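Local coordinates for pyocin S5 (Pseudomonas aeruginosa PAO1, PDB 6THK), which kills susceptible bacteria as a bacteriocin of the channel-forming colicin family, probably by depolarising the cytoplasmic membrane through a pore, at residues 124-129 against 162-167; 247-252 against 294-299; 253-258 against 287-292. The protein carries 1 engineered substitution. One frame throughout, in Å; residues are numbered along the deposited sequence.

Overall arrangement
Interaction 1 lies in a different part of this elongated, mostly helical chain from the other two, its centre about 80 Å from that of interaction 2 and about 71 Å from that of interaction 3. It seats the loop 124-129 on helix 157-212 through one buried arginine. Interactions 2 and 3, with centres about 10 Å apart, both join helix 237-267 to helix 272-338, interaction 3 being nested inside the loop that interaction 2 closes. Interaction 2 is apolar and partly buried; interaction 3 is buried and adds a salt bridge. Zinc is bound within interactions 1 and 3, by acidic side chains.

Interaction 1 (124-129 against 162-167); sequences PFIDYE and RDELER. With ZN (zinc ion), chain F.
The carbonyl oxygen of P124 is gripped by two nitrogens of R167, which approach it end-on. NH1 of R167 lies 2.8 Å from O of P124, and NH2 of R167 stands at the same 2.8 Å from that oxygen. The two bonds are not equivalent: NH2 arrives in the carbonyl plane, whereas NH1 sits above it, and both are bent, with N-H...O angles near 142°. A second edge of the same guanidinium meets E164, one helical turn earlier, side-on. There OE1 of E164 accepts from NE of R167 at 3.0 Å and, through its syn lone pair, from NH2 of R167 at 2.9 Å, both bonds belonging to one salt bridge. The arginine reaches the loop because its chain runs out with CG anti to the backbone N and then bends at chi3 (69°), which swings the planar end round toward E164. Two further neighbours complete the setting: CD1 of I126 comes up to the guanidinium edge, 3.6 Å from NH2 of R167, and the hydroxyl OH of Y128 stands over one face, with ring and guanidinium planes 62° apart. I126 and E164 also both touch W140 of helix 133-145, while NH1 of R167 bonds in addition to the carbonyl oxygen of F120, near the C-terminal end of helix 95-121. On either side of Y128 in the sequence, D127 and E129 bind a zinc ion, OD1 of D127 at 2.1 Å and E129 through both carboxylate oxygens. Arginine suits this place because one flat, multidentate cation can serve two backbone carbonyls and a carboxylate together. Bonds on several edges fix its rotation, and the buried charges of R167 and E164 are probably stabilised by their pairing, which ties the loop to the long helix.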
loop_
_atom_site.group_PDB
_atom_site.type_symbol
_atom_site.label_atom_id
_atom_site.label_comp_id
_atom_site.label_asym_id
_atom_site.label_seq_id
_atom_site.Cartn_x
_atom_site.Cartn_y
_atom_site.Cartn_z
ATOM N N PRO A 124 45.089 -52.618 35.052
ATOM C CA PRO A 124 45.176 -51.533 36.039
ATOM C C PRO A 124 46.079 -50.382 35.606
ATOM O O PRO A 124 46.862 -50.537 34.679
ATOM C CB PRO A 124 45.772 -52.225 37.262
ATOM C CG PRO A 124 46.573 -53.336 36.696
ATOM C CD PRO A 124 45.819 -53.814 35.489
ATOM N N PHE A 125 45.965 -49.244 36.284
ATOM C CA PHE A 125 46.767 -48.076 35.965
ATOM C C PHE A 125 48.160 -48.127 36.591
ATOM O O PHE A 125 48.314 -48.081 37.818
ATOM C CB PHE A 125 46.039 -46.764 36.303
ATOM C CG PHE A 125 46.901 -45.542 36.111
ATOM C CD1 PHE A 125 47.427 -45.231 34.862
ATOM C CD2 PHE A 125 47.224 -44.727 37.182
ATOM C CE1 PHE A 125 48.271 -44.129 34.693
ATOM C CE2 PHE A 125 48.046 -43.610 37.010
ATOM C CZ PHE A 125 48.567 -43.318 35.765
ATOM N N ILE A 126 49.169 -48.179 35.729
ATOM C CA ILE A 126 50.556 -48.171 36.151
ATOM C C ILE A 126 51.214 -46.941 35.512
ATOM O O ILE A 126 51.259 -46.850 34.281
ATOM C CB ILE A 126 51.289 -49.511 35.796
ATOM C CG1 ILE A 126 50.425 -50.763 36.132
ATOM C CG2 ILE A 126 52.667 -49.580 36.473
ATOM C CD1 ILE A 126 50.866 -52.067 35.490
ATOM N N ASP A 127 51.690 -45.978 36.332
ATOM C CA ASP A 127 52.359 -44.788 35.809
ATOM C C ASP A 127 53.811 -45.172 35.615
ATOM O O ASP A 127 54.651 -44.871 36.465
ATOM C CB ASP A 127 52.214 -43.588 36.766
ATOM C CG ASP A 127 52.191 -42.237 36.070
ATOM O OD1 ASP A 127 51.711 -42.168 34.910
ATOM O OD2 ASP A 127 52.583 -41.238 36.706
ATOM N N TYR A 128 54.082 -45.863 34.486
ATOM C CA TYR A 128 55.352 -46.466 34.073
ATOM C C TYR A 128 56.599 -45.641 34.373
ATOM O O TYR A 128 57.544 -46.174 34.967
ATOM C CB TYR A 128 55.320 -46.857 32.589
ATOM C CG TYR A 128 54.141 -47.724 32.226
ATOM C CD1 TYR A 128 54.104 -49.070 32.579
ATOM C CD2 TYR A 128 53.055 -47.200 31.538
ATOM C CE1 TYR A 128 53.008 -49.870 32.262
ATOM C CE2 TYR A 128 51.944 -47.985 31.235
ATOM C CZ TYR A 128 51.935 -49.323 31.579
ATOM O OH TYR A 128 50.849 -50.094 31.265
ATOM N N GLU A 129 56.597 -44.357 33.994
ATOM C CA GLU A 129 57.719 -43.430 34.180
ATOM C C GLU A 129 58.100 -43.208 35.651
ATOM O O GLU A 129 59.265 -42.938 35.939
ATOM C CB GLU A 129 57.448 -42.080 33.446
ATOM C CG GLU A 129 56.774 -40.961 34.241
ATOM C CD GLU A 129 55.322 -40.650 33.938
ATOM O OE1 GLU A 129 54.699 -41.397 33.150
ATOM O OE2 GLU A 129 54.807 -39.655 34.495
ATOM N N ARG A 162 54.701 -59.384 27.153
ATOM C CA ARG A 162 54.468 -58.877 25.791
ATOM C C ARG A 162 53.185 -58.035 25.691
ATOM O O ARG A 162 53.223 -56.912 25.180
ATOM C CB ARG A 162 54.431 -60.032 24.779
ATOM C CG ARG A 162 55.613 -60.013 23.825
ATOM C CD ARG A 162 55.423 -61.008 22.707
ATOM N NE ARG A 162 56.301 -62.165 22.865
ATOM C CZ ARG A 162 56.077 -63.350 22.310
ATOM N NH1 ARG A 162 54.989 -63.550 21.574
ATOM N NH2 ARG A 162 56.930 -64.347 22.494
ATOM N N ASP A 163 52.073 -58.566 26.250
ATOM C CA ASP A 163 50.752 -57.938 26.291
ATOM C C ASP A 163 50.745 -56.652 27.111
ATOM O O ASP A 163 50.084 -55.675 26.723
ATOM C CB ASP A 163 49.701 -58.937 26.807
ATOM C CG ASP A 163 49.457 -60.101 25.849
ATOM O OD1 ASP A 163 49.879 -60.003 24.677
ATOM O OD2 ASP A 163 48.795 -61.085 26.257
ATOM N N GLU A 164 51.511 -56.650 28.229
ATOM C CA GLU A 164 51.647 -55.523 29.143
ATOM C C GLU A 164 52.459 -54.384 28.543
ATOM O O GLU A 164 52.176 -53.226 28.838
ATOM C CB GLU A 164 52.190 -55.973 30.499
ATOM C CG GLU A 164 51.107 -56.518 31.414
ATOM C CD GLU A 164 49.860 -55.666 31.533
ATOM O OE1 GLU A 164 49.944 -54.561 32.111
ATOM O OE2 GLU A 164 48.804 -56.084 31.014
ATOM N N LEU A 165 53.441 -54.716 27.678
ATOM C CA LEU A 165 54.246 -53.734 26.960
ATOM C C LEU A 165 53.422 -53.116 25.826
ATOM O O LEU A 165 53.599 -51.938 25.515
ATOM C CB LEU A 165 55.543 -54.351 26.434
ATOM C CG LEU A 165 56.574 -54.729 27.499
ATOM C CD1 LEU A 165 57.620 -55.658 26.940
ATOM C CD2 LEU A 165 57.226 -53.497 28.123
ATOM N N GLU A 166 52.488 -53.897 25.231
ATOM C CA GLU A 166 51.585 -53.381 24.193
ATOM C C GLU A 166 50.643 -52.360 24.847
ATOM O O GLU A 166 50.421 -51.287 24.289
ATOM C CB GLU A 166 50.787 -54.517 23.534
ATOM C CG GLU A 166 50.282 -54.171 22.138
ATOM C CD GLU A 166 49.107 -54.982 21.613
ATOM O OE1 GLU A 166 48.337 -54.434 20.789
ATOM O OE2 GLU A 166 48.956 -56.161 22.013
ATOM N N ARG A 167 50.157 -52.679 26.066
ATOM C CA ARG A 167 49.295 -51.825 26.882
ATOM C C ARG A 167 50.033 -50.550 27.343
ATOM O O ARG A 167 49.390 -49.502 27.491
ATOM C CB ARG A 167 48.732 -52.613 28.073
ATOM C CG ARG A 167 47.464 -52.010 28.662
ATOM C CD ARG A 167 46.824 -52.885 29.708
ATOM N NE ARG A 167 47.639 -52.967 30.919
ATOM C CZ ARG A 167 47.493 -52.172 31.973
ATOM N NH1 ARG A 167 46.569 -51.220 31.976
ATOM N NH2 ARG A 167 48.273 -52.324 33.034
HETATM ZN ZN ZN F . 53.070 -40.677 34.174
#

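Interaction 2 (247-252 against 294-299); sequences LVTQAI and ARLVKL
The side chains of V248 and L296 run alongside each other, pointing opposite ways, with CG1 of V248 resting 3.8 Å from CB of L296, so the valine lies against the root of the leucine and not its tip. The two methyls of V248 divide the opposing helix between them. With CG1 anti to the backbone N (chi1 178°), that branch takes L296, and CG2 is turned to the other partners: it lies across the aliphatic chain of R295 at about a right angle, 3.8 Å from CD of R295, and touches CD1 of L299 at 3.9 Å. The branches of L296 fan out in turn. CD2 of L296 meets CD1 of I252 at 3.8 Å, while CD1 of L296 reaches OG1 of T249 at the edge of the interface, a hydroxyl whose hydrogen bond goes back to the carbonyl oxygen of T245 on its own helix.

The segments belong to helices 237-267 and 272-338, which pack nearly antiparallel within a predicted coiled coil; their local axes approach to 9.9 Å at 152°. Branched residues such as V248 and L296 suit this seam, since their two methyls can meet different neighbours. R295 fits its flank for another reason: its methylenes pack on V248, while its side chain also touches V218 and L222 of helix 214-227, a third helix alongside the pair.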
loop_
_atom_site.group_PDB
_atom_site.type_symbol
_atom_site.label_atom_id
_atom_site.label_comp_id
_atom_site.label_asym_id
_atom_site.label_seq_id
_atom_site.Cartn_x
_atom_site.Cartn_y
_atom_site.Cartn_z
ATOM N N LEU A 247 -6.871 -4.680 -0.454
ATOM C CA LEU A 247 -5.517 -5.213 -0.504
ATOM C C LEU A 247 -4.704 -4.801 0.714
ATOM O O LEU A 247 -4.089 -5.653 1.347
ATOM C CB LEU A 247 -4.795 -4.779 -1.794
ATOM C CG LEU A 247 -5.206 -5.470 -3.096
ATOM C CD1 LEU A 247 -4.415 -4.928 -4.249
ATOM C CD2 LEU A 247 -4.994 -6.973 -3.022
ATOM N N VAL A 248 -4.705 -3.502 1.040
ATOM C CA VAL A 248 -3.988 -2.929 2.176
ATOM C C VAL A 248 -4.501 -3.528 3.500
ATOM O O VAL A 248 -3.688 -3.980 4.301
ATOM C CB VAL A 248 -4.054 -1.380 2.142
ATOM C CG1 VAL A 248 -3.362 -0.760 3.349
ATOM C CG2 VAL A 248 -3.436 -0.851 0.853
ATOM N N THR A 249 -5.840 -3.586 3.695
ATOM C CA THR A 249 -6.457 -4.161 4.898
ATOM C C THR A 249 -6.036 -5.625 5.104
ATOM O O THR A 249 -5.622 -5.983 6.212
ATOM C CB THR A 249 -7.971 -3.956 4.887
ATOM O OG1 THR A 249 -8.222 -2.561 4.735
ATOM C CG2 THR A 249 -8.638 -4.437 6.158
ATOM N N GLN A 250 -6.114 -6.454 4.035
ATOM C CA GLN A 250 -5.724 -7.860 4.095
ATOM C C GLN A 250 -4.213 -8.022 4.345
ATOM O O GLN A 250 -3.819 -8.875 5.144
ATOM C CB GLN A 250 -6.199 -8.622 2.847
ATOM C CG GLN A 250 -6.077 -10.153 2.972
ATOM C CD GLN A 250 -7.007 -10.756 4.010
ATOM O OE1 GLN A 250 -6.598 -11.134 5.114
ATOM N NE2 GLN A 250 -8.283 -10.867 3.676
ATOM N N ALA A 251 -3.374 -7.184 3.693
ATOM C CA ALA A 251 -1.922 -7.184 3.891
ATOM C C ALA A 251 -1.580 -6.864 5.347
ATOM O O ALA A 251 -0.650 -7.461 5.880
ATOM C CB ALA A 251 -1.262 -6.174 2.966
ATOM N N ILE A 252 -2.324 -5.924 5.990
ATOM C CA ILE A 252 -2.138 -5.598 7.412
ATOM C C ILE A 252 -2.512 -6.842 8.253
ATOM O O ILE A 252 -1.712 -7.248 9.084
ATOM C CB ILE A 252 -2.882 -4.301 7.875
ATOM C CG1 ILE A 252 -2.407 -3.073 7.065
ATOM C CG2 ILE A 252 -2.656 -4.051 9.384
ATOM C CD1 ILE A 252 -3.259 -1.820 7.168
ATOM N N ALA A 294 -0.178 3.852 6.987
ATOM C CA ALA A 294 -0.038 5.220 6.458
ATOM C C ALA A 294 -0.771 5.339 5.127
ATOM O O ALA A 294 -1.421 6.356 4.891
ATOM C CB ALA A 294 1.435 5.577 6.272
ATOM N N ARG A 295 -0.670 4.279 4.271
ATOM C CA ARG A 295 -1.318 4.131 2.961
ATOM C C ARG A 295 -2.836 4.068 3.134
ATOM O O ARG A 295 -3.559 4.752 2.407
ATOM C CB ARG A 295 -0.826 2.839 2.311
ATOM C CG ARG A 295 -1.199 2.639 0.845
ATOM C CD ARG A 295 -0.439 1.456 0.272
ATOM N NE ARG A 295 0.978 1.472 0.659
ATOM C CZ ARG A 295 1.985 1.719 -0.171
ATOM N NH1 ARG A 295 1.754 1.939 -1.461
ATOM N NH2 ARG A 295 3.234 1.724 0.279
ATOM N N LEU A 296 -3.306 3.260 4.117
ATOM C CA LEU A 296 -4.721 3.087 4.447
ATOM C C LEU A 296 -5.391 4.402 4.842
ATOM O O LEU A 296 -6.503 4.664 4.388
ATOM C CB LEU A 296 -4.896 2.011 5.535
ATOM C CG LEU A 296 -6.322 1.541 5.868
ATOM C CD1 LEU A 296 -7.091 1.117 4.631
ATOM C CD2 LEU A 296 -6.290 0.410 6.868
ATOM N N VAL A 297 -4.700 5.245 5.636
ATOM C CA VAL A 297 -5.187 6.565 6.069
ATOM C C VAL A 297 -5.469 7.449 4.834
ATOM O O VAL A 297 -6.548 8.059 4.751
ATOM C CB VAL A 297 -4.213 7.242 7.078
ATOM C CG1 VAL A 297 -4.504 8.733 7.234
ATOM C CG2 VAL A 297 -4.255 6.547 8.436
ATOM N N LYS A 298 -4.502 7.494 3.882
ATOM C CA LYS A 298 -4.625 8.264 2.641
ATOM C C LYS A 298 -5.803 7.733 1.817
ATOM O O LYS A 298 -6.553 8.529 1.270
ATOM C CB LYS A 298 -3.330 8.221 1.792
ATOM C CG LYS A 298 -2.008 8.433 2.532
ATOM C CD LYS A 298 -1.612 9.901 2.767
ATOM C CE LYS A 298 -1.514 10.261 4.247
ATOM N NZ LYS A 298 -0.551 9.394 5.004
ATOM N N LEU A 299 -5.975 6.388 1.753
ATOM C CA LEU A 299 -7.062 5.740 1.017
ATOM C C LEU A 299 -8.439 6.079 1.599
ATOM O O LEU A 299 -9.382 6.262 0.838
ATOM C CB LEU A 299 -6.887 4.211 0.971
ATOM C CG LEU A 299 -5.800 3.598 0.076
ATOM C CD1 LEU A 299 -5.944 2.086 0.032
ATOM C CD2 LEU A 299 -5.838 4.137 -1.342
#

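Interaction 3 (253-258 against 287-292); sequences ADKKQL and DEIASL. With ZN (zinc ion), chain G.
A zinc site borders the antiparallel pair formed where helix 272-338 runs back along helix 237-267, their local axes 10.0 Å apart at 161°. E288 divides its carboxylate between two cations. OE2 of E288 binds the zinc ion at 2.1 Å, while OE1 of E288 receives a salt bridge from NZ of K255 at 2.8 Å, the ammonium arriving on the syn side but 34° out of the carboxylate plane. E221, from helix 214-227, is the second protein ligand: its OE2 binds the same zinc and its OE1 forms a salt bridge with NZ of K255. The lysine thus joins both ligands, and may help offset the negative charge of two neighbouring glutamates.

K255 is extended for most of its length and bends at its last torsion (chi4 -51°), turning the ammonium toward the carboxylates. Its methylenes do apolar work on the way. CB of K255 rests 3.6 Å from CG1 of I289, and CE of K255 lies 3.7 Å from CD1 of L292, the lysine chain crossing that of L292 at about a right angle. A long flexible chain with a charged tip suits this buried place, methylenes for the apolar seam and charge at the end. CD1 of I289 also lies 3.8 Å from O of K255, while L292 touches V218 and L222 of helix 214-227 as well. Apolar packing flanked by a lysine-glutamate bridge is typical of antiparallel coiled coils, consistent with the one predicted here; the zinc site that joins helices 214-227 and 272-338 is a further feature.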
loop_
_atom_site.group_PDB
_atom_site.type_symbol
_atom_site.label_atom_id
_atom_site.label_comp_id
_atom_site.label_asym_id
_atom_site.label_seq_id
_atom_site.Cartn_x
_atom_site.Cartn_y
_atom_site.Cartn_z
ATOM N N ALA A 253 -3.693 -7.464 7.978
ATOM C CA ALA A 253 -4.235 -8.663 8.640
ATOM C C ALA A 253 -3.292 -9.879 8.574
ATOM O O ALA A 253 -3.155 -10.608 9.558
ATOM C CB ALA A 253 -5.585 -9.025 8.042
ATOM N N ASP A 254 -2.663 -10.094 7.412
ATOM C CA ASP A 254 -1.724 -11.176 7.193
ATOM C C ASP A 254 -0.390 -10.899 7.883
ATOM O O ASP A 254 0.149 -11.791 8.530
ATOM C CB ASP A 254 -1.547 -11.433 5.685
ATOM C CG ASP A 254 -2.794 -11.964 4.992
ATOM O OD1 ASP A 254 -3.892 -11.906 5.604
ATOM O OD2 ASP A 254 -2.674 -12.446 3.841
ATOM N N LYS A 255 0.120 -9.666 7.794
ATOM C CA LYS A 255 1.385 -9.285 8.435
ATOM C C LYS A 255 1.352 -9.337 9.968
ATOM O O LYS A 255 2.388 -9.579 10.582
ATOM C CB LYS A 255 1.862 -7.924 7.944
ATOM C CG LYS A 255 2.544 -8.033 6.607
ATOM C CD LYS A 255 2.993 -6.705 6.064
ATOM C CE LYS A 255 3.167 -6.788 4.570
ATOM N NZ LYS A 255 4.015 -7.942 4.179
ATOM N N LYS A 256 0.176 -9.100 10.569
ATOM C CA LYS A 256 -0.063 -9.181 12.009
ATOM C C LYS A 256 -0.074 -10.661 12.446
ATOM O O LYS A 256 0.365 -10.966 13.557
ATOM C CB LYS A 256 -1.391 -8.499 12.381
ATOM C CG LYS A 256 -1.312 -6.975 12.410
ATOM C CD LYS A 256 -2.594 -6.371 12.955
ATOM C CE LYS A 256 -2.324 -5.185 13.854
ATOM N NZ LYS A 256 -2.415 -3.890 13.128
ATOM N N GLN A 257 -0.578 -11.569 11.574
ATOM C CA GLN A 257 -0.614 -13.017 11.824
ATOM C C GLN A 257 0.785 -13.598 11.710
ATOM O O GLN A 257 1.112 -14.542 12.429
ATOM C CB GLN A 257 -1.567 -13.734 10.866
ATOM C CG GLN A 257 -3.036 -13.668 11.296
ATOM C CD GLN A 257 -3.957 -14.525 10.447
ATOM O OE1 GLN A 257 -4.955 -14.046 9.888
ATOM N NE2 GLN A 257 -3.671 -15.823 10.362
ATOM N N LEU A 258 1.619 -13.028 10.820
ATOM C CA LEU A 258 3.010 -13.435 10.658
ATOM C C LEU A 258 3.827 -12.974 11.862
ATOM O O LEU A 258 4.811 -13.618 12.214
ATOM C CB LEU A 258 3.619 -12.830 9.388
ATOM C CG LEU A 258 3.288 -13.466 8.042
ATOM C CD1 LEU A 258 4.076 -12.777 6.943
ATOM C CD2 LEU A 258 3.611 -14.954 8.035
ATOM N N ASP A 287 7.734 -2.227 10.385
ATOM C CA ASP A 287 8.024 -1.189 9.406
ATOM C C ASP A 287 7.041 -1.253 8.230
ATOM O O ASP A 287 6.496 -0.228 7.830
ATOM C CB ASP A 287 9.482 -1.318 8.940
ATOM C CG ASP A 287 10.535 -0.974 9.990
ATOM O OD1 ASP A 287 10.165 -0.779 11.172
ATOM O OD2 ASP A 287 11.738 -0.931 9.635
ATOM N N GLU A 288 6.771 -2.467 7.727
ATOM C CA GLU A 288 5.817 -2.727 6.650
ATOM C C GLU A 288 4.410 -2.415 7.058
ATOM O O GLU A 288 3.704 -1.772 6.290
ATOM C CB GLU A 288 5.884 -4.189 6.207
ATOM C CG GLU A 288 7.096 -4.455 5.333
ATOM C CD GLU A 288 7.210 -5.839 4.743
ATOM O OE1 GLU A 288 6.332 -6.681 5.025
ATOM O OE2 GLU A 288 8.184 -6.091 4.003
ATOM N N ILE A 289 3.991 -2.865 8.259
ATOM C CA ILE A 289 2.640 -2.615 8.787
ATOM C C ILE A 289 2.379 -1.118 8.913
ATOM O O ILE A 289 1.304 -0.658 8.532
ATOM C CB ILE A 289 2.376 -3.378 10.117
ATOM C CG1 ILE A 289 2.222 -4.888 9.853
ATOM C CG2 ILE A 289 1.126 -2.837 10.834
ATOM C CD1 ILE A 289 2.726 -5.806 10.952
ATOM N N ALA A 290 3.365 -0.365 9.422
ATOM C CA ALA A 290 3.266 1.075 9.579
ATOM C C ALA A 290 3.170 1.771 8.211
ATOM O O ALA A 290 2.419 2.736 8.078
ATOM C CB ALA A 290 4.450 1.598 10.378
ATOM N N SER A 291 3.912 1.271 7.199
ATOM C CA SER A 291 3.867 1.797 5.838
ATOM C C SER A 291 2.479 1.554 5.248
ATOM O O SER A 291 1.925 2.443 4.601
ATOM C CB SER A 291 4.917 1.135 4.963
ATOM O OG SER A 291 4.651 1.396 3.595
ATOM N N LEU A 292 1.928 0.346 5.476
ATOM C CA LEU A 292 0.597 -0.034 5.021
ATOM C C LEU A 292 -0.478 0.791 5.707
ATOM O O LEU A 292 -1.445 1.185 5.066
ATOM C CB LEU A 292 0.351 -1.521 5.281
ATOM C CG LEU A 292 0.956 -2.508 4.293
ATOM C CD1 LEU A 292 0.883 -3.896 4.838
ATOM C CD2 LEU A 292 0.231 -2.473 2.951
HETATM ZN ZN ZN G . 8.030 -7.750 2.647
#